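PDB 6G9C: immunomodulatory active chitinase from Trichuris suis, which probably hydrolyses chitin as a secreted glycosyl hydrolase family 18 enzyme and has immunomodulatory activity in inflammatory lung disease. Local coordinates for residues G363-F375 / K386-L398. Sequence-based numbering, arbitrary orientation.
With EDO (1,2-ethanediol), chain C.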
ATOM      1  N   GLY A 363      11.353  13.675  22.487  1.00 40.74           N
ATOM      2  CA  GLY A 363      10.963  12.492  21.736  1.00 39.15           C
ATOM      3  C   GLY A 363      11.238  12.576  20.253  1.00 36.75           C
ATOM      4  O   GLY A 363      11.397  11.544  19.587  1.00 34.06           O
ATOM      5  N   GLY A 364      11.285  13.780  19.715  1.00 34.70           N
ATOM      6  CA  GLY A 364      11.585  13.983  18.309  1.00 32.95           C
ATOM      7  C   GLY A 364      11.066  15.337  17.863  1.00 32.45           C
ATOM      8  O   GLY A 364      10.917  16.259  18.674  1.00 30.26           O
ATOM      9  N   ALA A 365      10.766  15.423  16.571  1.00 29.34           N
ATOM     10  CA  ALA A 365      10.306  16.670  15.979  1.00 25.69           C
ATOM     11  C   ALA A 365       9.215  16.380  14.969  1.00 26.22           C
ATOM     12  O   ALA A 365       9.122  15.277  14.416  1.00 28.59           O
ATOM     13  CB  ALA A 365      11.459  17.426  15.286  1.00 26.22           C
ATOM     14  N   PHE A 366       8.391  17.393  14.726  1.00 22.85           N
ATOM     15  CA  PHE A 366       7.469  17.374  13.607  1.00 25.34           C
ATOM     16  C   PHE A 366       7.455  18.757  12.974  1.00 25.64           C
ATOM     17  O   PHE A 366       7.768  19.758  13.632  1.00 27.28           O
ATOM     18  CB  PHE A 366       6.060  16.935  14.036  1.00 25.40           C
ATOM     19  CG  PHE A 366       5.276  17.998  14.775  1.00 25.16           C
ATOM     20  CD1 PHE A 366       4.482  18.904  14.080  1.00 28.05           C
ATOM     21  CD2 PHE A 366       5.314  18.072  16.165  1.00 22.90           C
ATOM     22  CE1 PHE A 366       3.742  19.867  14.746  1.00 26.11           C
ATOM     23  CE2 PHE A 366       4.595  19.035  16.836  1.00 23.87           C
ATOM     24  CZ  PHE A 366       3.804  19.937  16.132  1.00 24.06           C
ATOM     25  N   VAL A 367       7.119  18.810  11.685  1.00 25.94           N
ATOM     26  CA  VAL A 367       7.081  20.074  10.957  1.00 25.68           C
ATOM     27  C   VAL A 367       5.652  20.382  10.525  1.00 23.27           C
ATOM     28  O   VAL A 367       4.916  19.510  10.045  1.00 24.66           O
ATOM     29  CB  VAL A 367       8.034  20.095   9.736  1.00 26.04           C
ATOM     30  CG1 VAL A 367       9.458  19.890  10.188  1.00 28.66           C
ATOM     31  CG2 VAL A 367       7.650  19.022   8.734  1.00 35.15           C
ATOM     32  N   TRP A 368       5.268  21.634  10.694  1.00 22.24           N
ATOM     33  CA  TRP A 368       4.055  22.191  10.095  1.00 21.45           C
ATOM     34  C   TRP A 368       4.552  23.282   9.145  1.00 24.16           C
ATOM     35  O   TRP A 368       4.924  24.358   9.613  1.00 22.87           O
ATOM     36  CB  TRP A 368       3.108  22.746  11.181  1.00 23.95           C
ATOM     37  CG  TRP A 368       1.900  23.411  10.604  1.00 21.46           C
ATOM     38  CD1 TRP A 368       1.801  24.702  10.185  1.00 25.55           C
ATOM     39  CD2 TRP A 368       0.619  22.810  10.362  1.00 23.73           C
ATOM     40  NE1 TRP A 368       0.540  24.948   9.691  1.00 25.63           N
ATOM     41  CE2 TRP A 368      -0.204  23.803   9.787  1.00 26.19           C
ATOM     42  CE3 TRP A 368       0.093  21.534  10.573  1.00 24.15           C
ATOM     43  CZ2 TRP A 368      -1.521  23.555   9.411  1.00 26.16           C
ATOM     44  CZ3 TRP A 368      -1.213  21.284  10.202  1.00 27.14           C
ATOM     45  CH2 TRP A 368      -2.008  22.289   9.625  1.00 26.90           C
ATOM     46  N   THR A 369       4.600  23.053   7.825  1.00 22.21           N
ATOM     47  CA  THR A 369       4.063  21.929   7.058  1.00 22.67           C
ATOM     48  C   THR A 369       5.084  21.491   6.012  1.00 28.95           C
ATOM     49  O   THR A 369       6.097  22.158   5.797  1.00 28.91           O
ATOM     50  CB  THR A 369       2.808  22.307   6.250  1.00 28.34           C
ATOM     51  OG1 THR A 369       3.189  23.274   5.262  1.00 32.60           O
ATOM     52  CG2 THR A 369       1.701  22.902   7.108  1.00 25.40           C
ATOM     53  N   LEU A 370       4.778  20.398   5.306  1.00 23.92           N
ATOM     54  CA  LEU A 370       5.613  20.023   4.168  1.00 27.80           C
ATOM     55  C   LEU A 370       5.585  21.084   3.079  1.00 32.23           C
ATOM     56  O   LEU A 370       6.585  21.286   2.379  1.00 29.03           O
ATOM     57  CB  LEU A 370       5.135  18.693   3.584  1.00 26.26           C
ATOM     58  CG  LEU A 370       5.424  17.406   4.345  1.00 29.34           C
ATOM     59  CD1 LEU A 370       4.430  16.330   3.904  1.00 29.61           C
ATOM     60  CD2 LEU A 370       6.876  16.952   4.117  1.00 28.51           C
ATOM     61  N   ASP A 371       4.449  21.756   2.899  1.00 26.99           N
ATOM     62  CA  ASP A 371       4.249  22.599   1.730  1.00 29.89           C
ATOM     63  C   ASP A 371       4.741  24.026   1.930  1.00 28.27           C
ATOM     64  O   ASP A 371       4.638  24.827   0.999  1.00 31.12           O
ATOM     65  CB  ASP A 371       2.772  22.617   1.333  1.00 26.34           C
ATOM     66  CG  ASP A 371       1.856  22.871   2.524  1.00 32.08           C
ATOM     67  OD1 ASP A 371       1.670  24.055   2.889  1.00 31.19           O
ATOM     68  OD2 ASP A 371       1.339  21.883   3.091  1.00 28.88           O
ATOM     69  N   TYR A 372       5.282  24.357   3.102  1.00 25.40           N
ATOM     70  CA  TYR A 372       5.865  25.683   3.293  1.00 28.96           C
ATOM     71  C   TYR A 372       7.374  25.713   3.090  1.00 29.19           C
ATOM     72  O   TYR A 372       7.947  26.800   2.950  1.00 28.19           O
ATOM     73  CB  TYR A 372       5.558  26.205   4.691  1.00 26.76           C
ATOM     74  CG  TYR A 372       4.110  26.499   4.983  1.00 25.92           C
ATOM     75  CD1 TYR A 372       3.235  26.949   3.996  1.00 29.56           C
ATOM     76  CD2 TYR A 372       3.621  26.338   6.274  1.00 24.62           C
ATOM     77  CE1 TYR A 372       1.890  27.240   4.311  1.00 30.45           C
ATOM     78  CE2 TYR A 372       2.310  26.609   6.587  1.00 30.34           C
ATOM     79  CZ  TYR A 372       1.452  27.067   5.614  1.00 34.00           C
ATOM     80  OH  TYR A 372       0.146  27.331   5.982  1.00 33.91           O
ATOM     81  N   ASP A 373       8.025  24.552   3.090  1.00 27.26           N
ATOM     82  CA  ASP A 373       9.444  24.461   2.800  1.00 26.04           C
ATOM     83  C   ASP A 373       9.672  24.715   1.309  1.00 26.48           C
ATOM     84  O   ASP A 373       8.739  24.716   0.498  1.00 32.73           O
ATOM     85  CB  ASP A 373       9.953  23.076   3.197  1.00 28.23           C
ATOM     86  CG  ASP A 373      11.452  23.013   3.461  1.00 30.45           C
ATOM     87  OD1 ASP A 373      12.207  23.986   3.229  1.00 32.59           O
ATOM     88  OD2 ASP A 373      11.882  21.924   3.904  1.00 29.41           O
ATOM     89  N   ASP A 374      10.930  24.908   0.940  1.00 28.89           N
ATOM     90  CA  ASP A 374      11.309  24.982  -0.477  1.00 30.54           C
ATOM     91  C   ASP A 374      11.318  23.557  -1.034  1.00 33.37           C
ATOM     92  O   ASP A 374      12.361  22.939  -1.236  1.00 33.87           O
ATOM     93  CB  ASP A 374      12.662  25.674  -0.626  1.00 30.80           C
ATOM     94  CG  ASP A 374      12.963  26.133  -2.068  1.00 39.54           C
ATOM     95  OD1 ASP A 374      12.028  26.329  -2.880  1.00 39.48           O
ATOM     96  OD2 ASP A 374      14.163  26.322  -2.381  1.00 37.95           O
ATOM     97  N   PHE A 375      10.114  23.012  -1.246  1.00 32.45           N
ATOM     98  CA  PHE A 375      10.014  21.584  -1.551  1.00 32.00           C
ATOM     99  C   PHE A 375      10.422  21.244  -2.981  1.00 38.69           C
ATOM    100  O   PHE A 375      10.737  20.080  -3.256  1.00 40.77           O
ATOM    101  CB  PHE A 375       8.596  21.060  -1.265  1.00 30.46           C
ATOM    102  CG  PHE A 375       7.516  21.768  -2.023  1.00 33.83           C
ATOM    103  CD1 PHE A 375       6.916  22.901  -1.490  1.00 31.31           C
ATOM    104  CD2 PHE A 375       7.085  21.293  -3.257  1.00 35.85           C
ATOM    105  CE1 PHE A 375       5.912  23.563  -2.175  1.00 30.79           C
ATOM    106  CE2 PHE A 375       6.078  21.946  -3.954  1.00 39.09           C
ATOM    107  CZ  PHE A 375       5.489  23.088  -3.406  1.00 34.76           C
ATOM    108  N   LYS A 386      18.892  22.480  -3.236  1.00 46.05           N
ATOM    109  CA  LYS A 386      18.475  21.387  -2.376  1.00 51.13           C
ATOM    110  C   LYS A 386      16.969  21.452  -2.161  1.00 46.18           C
ATOM    111  O   LYS A 386      16.412  22.524  -1.894  1.00 41.60           O
ATOM    112  CB  LYS A 386      19.207  21.460  -1.034  1.00 52.68           C
ATOM    113  CG  LYS A 386      18.979  20.268  -0.109  1.00 50.58           C
ATOM    114  CD  LYS A 386      19.710  20.461   1.213  1.00 47.13           C
ATOM    115  CE  LYS A 386      19.627  19.230   2.101  1.00 47.85           C
ATOM    116  NZ  LYS A 386      20.352  19.449   3.391  1.00 46.38           N
ATOM    117  N   LYS A 387      16.310  20.308  -2.310  1.00 40.24           N
ATOM    118  CA  LYS A 387      14.902  20.205  -1.948  1.00 37.46           C
ATOM    119  C   LYS A 387      14.772  20.056  -0.442  1.00 36.30           C
ATOM    120  O   LYS A 387      15.585  19.385   0.203  1.00 38.27           O
ATOM    121  CB  LYS A 387      14.237  19.018  -2.652  1.00 38.53           C
ATOM    122  CG  LYS A 387      14.196  19.156  -4.173  1.00 44.94           C
ATOM    123  CD  LYS A 387      13.904  17.828  -4.854  1.00 55.63           C
ATOM    124  CE  LYS A 387      14.324  17.868  -6.314  1.00 70.54           C
ATOM    125  NZ  LYS A 387      15.808  17.797  -6.481  1.00 81.37           N
ATOM    126  N   TYR A 388      13.735  20.680   0.110  1.00 33.07           N
ATOM    127  CA  TYR A 388      13.430  20.611   1.535  1.00 30.45           C
ATOM    128  C   TYR A 388      14.639  21.011   2.381  1.00 35.46           C
ATOM    129  O   TYR A 388      15.121  20.207   3.198  1.00 30.74           O
ATOM    130  CB  TYR A 388      12.956  19.216   1.915  1.00 34.85           C
ATOM    131  CG  TYR A 388      11.653  18.786   1.296  1.00 33.99           C
ATOM    132  CD1 TYR A 388      10.442  19.180   1.862  1.00 29.26           C
ATOM    133  CD2 TYR A 388      11.633  17.955   0.160  1.00 33.77           C
ATOM    134  CE1 TYR A 388       9.248  18.782   1.325  1.00 30.27           C
ATOM    135  CE2 TYR A 388      10.429  17.548  -0.396  1.00 34.25           C
ATOM    136  CZ  TYR A 388       9.239  17.961   0.209  1.00 30.81           C
ATOM    137  OH  TYR A 388       8.025  17.571  -0.310  1.00 32.33           O
ATOM    138  N   PRO A 389      15.192  22.215   2.191  1.00 34.27           N
ATOM    139  CA  PRO A 389      16.352  22.610   3.010  1.00 36.03           C
ATOM    140  C   PRO A 389      16.042  22.617   4.501  1.00 34.22           C
ATOM    141  O   PRO A 389      16.930  22.336   5.319  1.00 33.92           O
ATOM    142  CB  PRO A 389      16.688  24.017   2.490  1.00 32.33           C
ATOM    143  CG  PRO A 389      15.386  24.527   1.935  1.00 32.93           C
ATOM    144  CD  PRO A 389      14.716  23.318   1.340  1.00 32.39           C
ATOM    145  N   LEU A 390      14.803  22.925   4.876  1.00 28.01           N
ATOM    146  CA  LEU A 390      14.433  22.924   6.289  1.00 29.49           C
ATOM    147  C   LEU A 390      14.123  21.514   6.790  1.00 31.03           C
ATOM    148  O   LEU A 390      14.711  21.050   7.773  1.00 30.41           O
ATOM    149  CB  LEU A 390      13.220  23.832   6.526  1.00 29.85           C
ATOM    150  CG  LEU A 390      13.354  25.297   6.115  1.00 32.78           C
ATOM    151  CD1 LEU A 390      12.230  26.125   6.713  1.00 31.56           C
ATOM    152  CD2 LEU A 390      14.698  25.829   6.539  1.00 35.10           C
ATOM    153  N   ILE A 391      13.202  20.818   6.123  1.00 27.07           N
ATOM    154  CA  ILE A 391      12.684  19.572   6.684  1.00 32.02           C
ATOM    155  C   ILE A 391      13.731  18.456   6.640  1.00 30.51           C
ATOM    156  O   ILE A 391      13.756  17.592   7.528  1.00 31.83           O
ATOM    157  CB  ILE A 391      11.367  19.203   5.971  1.00 28.48           C
ATOM    158  CG1 ILE A 391      10.343  20.314   6.211  1.00 27.71           C
ATOM    159  CG2 ILE A 391      10.792  17.887   6.498  1.00 25.38           C
ATOM    160  CD1 ILE A 391       9.077  20.157   5.426  1.00 27.38           C
ATOM    161  N   SER A 392      14.642  18.476   5.649  1.00 29.75           N
ATOM    162  CA  SER A 392      15.729  17.496   5.592  1.00 31.43           C
ATOM    163  C   SER A 392      16.551  17.443   6.870  1.00 34.59           C
ATOM    164  O   SER A 392      17.198  16.420   7.130  1.00 35.87           O
ATOM    165  CB  SER A 392      16.706  17.805   4.438  1.00 37.24           C
ATOM    166  OG  SER A 392      16.043  17.826   3.195  1.00 47.46           O
ATOM    167  N   LEU A 393      16.571  18.532   7.647  1.00 32.52           N
ATOM    168  CA  LEU A 393      17.411  18.583   8.841  1.00 34.82           C
ATOM    169  C   LEU A 393      16.988  17.565   9.892  1.00 35.74           C
ATOM    170  O   LEU A 393      17.806  17.192  10.736  1.00 34.83           O
ATOM    171  CB  LEU A 393      17.382  19.992   9.443  1.00 31.09           C
ATOM    172  CG  LEU A 393      18.099  21.043   8.573  1.00 33.73           C
ATOM    173  CD1 LEU A 393      17.847  22.451   9.086  1.00 34.58           C
ATOM    174  CD2 LEU A 393      19.578  20.758   8.510  1.00 33.73           C
ATOM    175  N   MET A 394      15.720  17.138   9.888  1.00 32.78           N
ATOM    176  CA  MET A 394      15.281  16.130  10.850  1.00 32.69           C
ATOM    177  C   MET A 394      16.011  14.809  10.622  1.00 31.82           C
ATOM    178  O   MET A 394      16.690  14.291  11.518  1.00 37.38           O
ATOM    179  CB  MET A 394      13.761  15.934  10.764  1.00 30.13           C
ATOM    180  CG  MET A 394      12.947  17.102  11.290  1.00 30.85           C
ATOM    181  SD  MET A 394      11.234  16.630  11.652  1.00 31.08           S
ATOM    182  CE  MET A 394      10.659  16.124  10.042  1.00 28.34           C
ATOM    183  N   GLN A 395      15.899  14.261   9.410  1.00 35.93           N
ATOM    184  CA  GLN A 395      16.643  13.052   9.060  1.00 40.72           C
ATOM    185  C   GLN A 395      18.144  13.232   9.267  1.00 43.31           C
ATOM    186  O   GLN A 395      18.820  12.342   9.796  1.00 42.11           O
ATOM    187  CB  GLN A 395      16.351  12.688   7.607  1.00 43.26           C
ATOM    188  CG  GLN A 395      16.152  11.229   7.346  1.00 58.97           C
ATOM    189  CD  GLN A 395      17.399  10.436   7.572  1.00 72.79           C
ATOM    190  OE1 GLN A 395      18.503  10.911   7.308  1.00 78.86           O
ATOM    191  NE2 GLN A 395      17.240   9.211   8.065  1.00 80.50           N
ATOM    192  N   GLU A 396      18.688  14.379   8.848  1.00 38.97           N
ATOM    193  CA  GLU A 396      20.141  14.535   8.839  1.00 44.40           C
ATOM    194  C   GLU A 396      20.713  14.585  10.242  1.00 47.26           C
ATOM    195  O   GLU A 396      21.829  14.107  10.466  1.00 46.04           O
ATOM    196  CB  GLU A 396      20.541  15.798   8.087  1.00 38.65           C
ATOM    197  CG  GLU A 396      20.368  15.710   6.595  1.00 48.66           C
ATOM    198  CD  GLU A 396      20.517  17.057   5.924  1.00 53.59           C
ATOM    199  OE1 GLU A 396      21.113  17.968   6.543  1.00 55.97           O
ATOM    200  OE2 GLU A 396      20.033  17.206   4.782  1.00 58.69           O
ATOM    201  N   ILE A 397      19.975  15.153  11.190  1.00 38.98           N
ATOM    202  CA  ILE A 397      20.465  15.348  12.545  1.00 42.10           C
ATOM    203  C   ILE A 397      19.937  14.281  13.495  1.00 45.74           C
ATOM    204  O   ILE A 397      20.695  13.735  14.295  1.00 45.67           O
ATOM    205  CB  ILE A 397      20.101  16.764  13.045  1.00 43.64           C
ATOM    206  CG1 ILE A 397      20.748  17.830  12.152  1.00 45.99           C
ATOM    207  CG2 ILE A 397      20.515  16.943  14.502  1.00 41.05           C
ATOM    208  CD1 ILE A 397      20.209  19.244  12.370  1.00 40.01           C
ATOM    209  N   LEU A 398      18.643  13.958  13.422  1.00 45.57           N
ATOM    210  CA  LEU A 398      18.086  12.954  14.318  1.00 46.15           C
ATOM    211  C   LEU A 398      18.258  11.533  13.802  1.00 57.40           C
ATOM    212  O   LEU A 398      18.049  10.588  14.567  1.00 58.24           O
ATOM    213  CB  LEU A 398      16.602  13.230  14.580  1.00 38.68           C
ATOM    214  CG  LEU A 398      16.281  14.602  15.193  1.00 38.31           C
ATOM    215  CD1 LEU A 398      14.788  14.809  15.307  1.00 38.29           C
ATOM    216  CD2 LEU A 398      16.961  14.776  16.546  1.00 39.37           C
TER
HETATM  217  C1  EDO C 501       0.160  28.463   9.383  1.00 30.07           C
HETATM  218  O1  EDO C 501      -0.395  27.394   8.615  1.00 29.50           O
HETATM  219  C2  EDO C 501      -0.206  29.735   8.636  1.00 46.85           C
HETATM  220  O2  EDO C 501      -1.625  29.934   8.609  1.00 58.43           O
HETATM  221  O   HOH W   1      16.426  25.282  -1.470  1.00 36.08           O
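Ala365 and Met394 open the contact between strand 364-368, the last strand of the family 18 TIM barrel, and helix 392-398, the last modelled helix, which runs back along it nearly antiparallel (169°) with axes 9.5 Å apart. The strand lies between parallel neighbours 34-40 and 268-281, and its alternation sends Ala365 and Val367 outward to the helix while Phe366 and Trp368 face away. Ala365 CB rests 3.7 Å from Met394 SD and also touches the Leu398 CD1 methyl. Val367 divides its branches: CG1 meets the sulfur and CE of Met394, whereas CG2 packs against Ile391 CD1 at 3.8 Å. On the inward side Trp368, joined to Thr369 by a cis peptide, donates from NE1 almost straight to O1 of an ethanediol, probably from the crystallisation liquor, also hydrogen-bonded to Tyr372 OH. Leu370 extends CD2 to Tyr388 CE1 and Ile391 CD1, meeting the isoleucine at about a right angle.

The polar centre follows at Asp373. With CG anti to the backbone N (chi1 -157°), its carboxylate reaches the turn leading into the helix, where Leu390 N bonds to OD1 near the carboxylate plane and Ile391 N to OD2 at 2.8 Å, more tilted, each on the syn side. Asp374 N adds a second donor to OD1 from above the carboxylate plane, so the buried group is held by three backbone amides, which would probably stabilise its negative charge. Asp374 O accepts from Tyr388 N, the Asp374 carboxylate accepts from the amides of Phe379 and Cys380, and a water bridges Asp374 OD2 and Lys386 O. Tyr388 OH is anchored by His56 O and Tyr52. Over one face of its ring sit Phe375 CA and CB, the latter in a CH-pi contact 3.8 Å from the Tyr388 ring centroid, 28° off the normal.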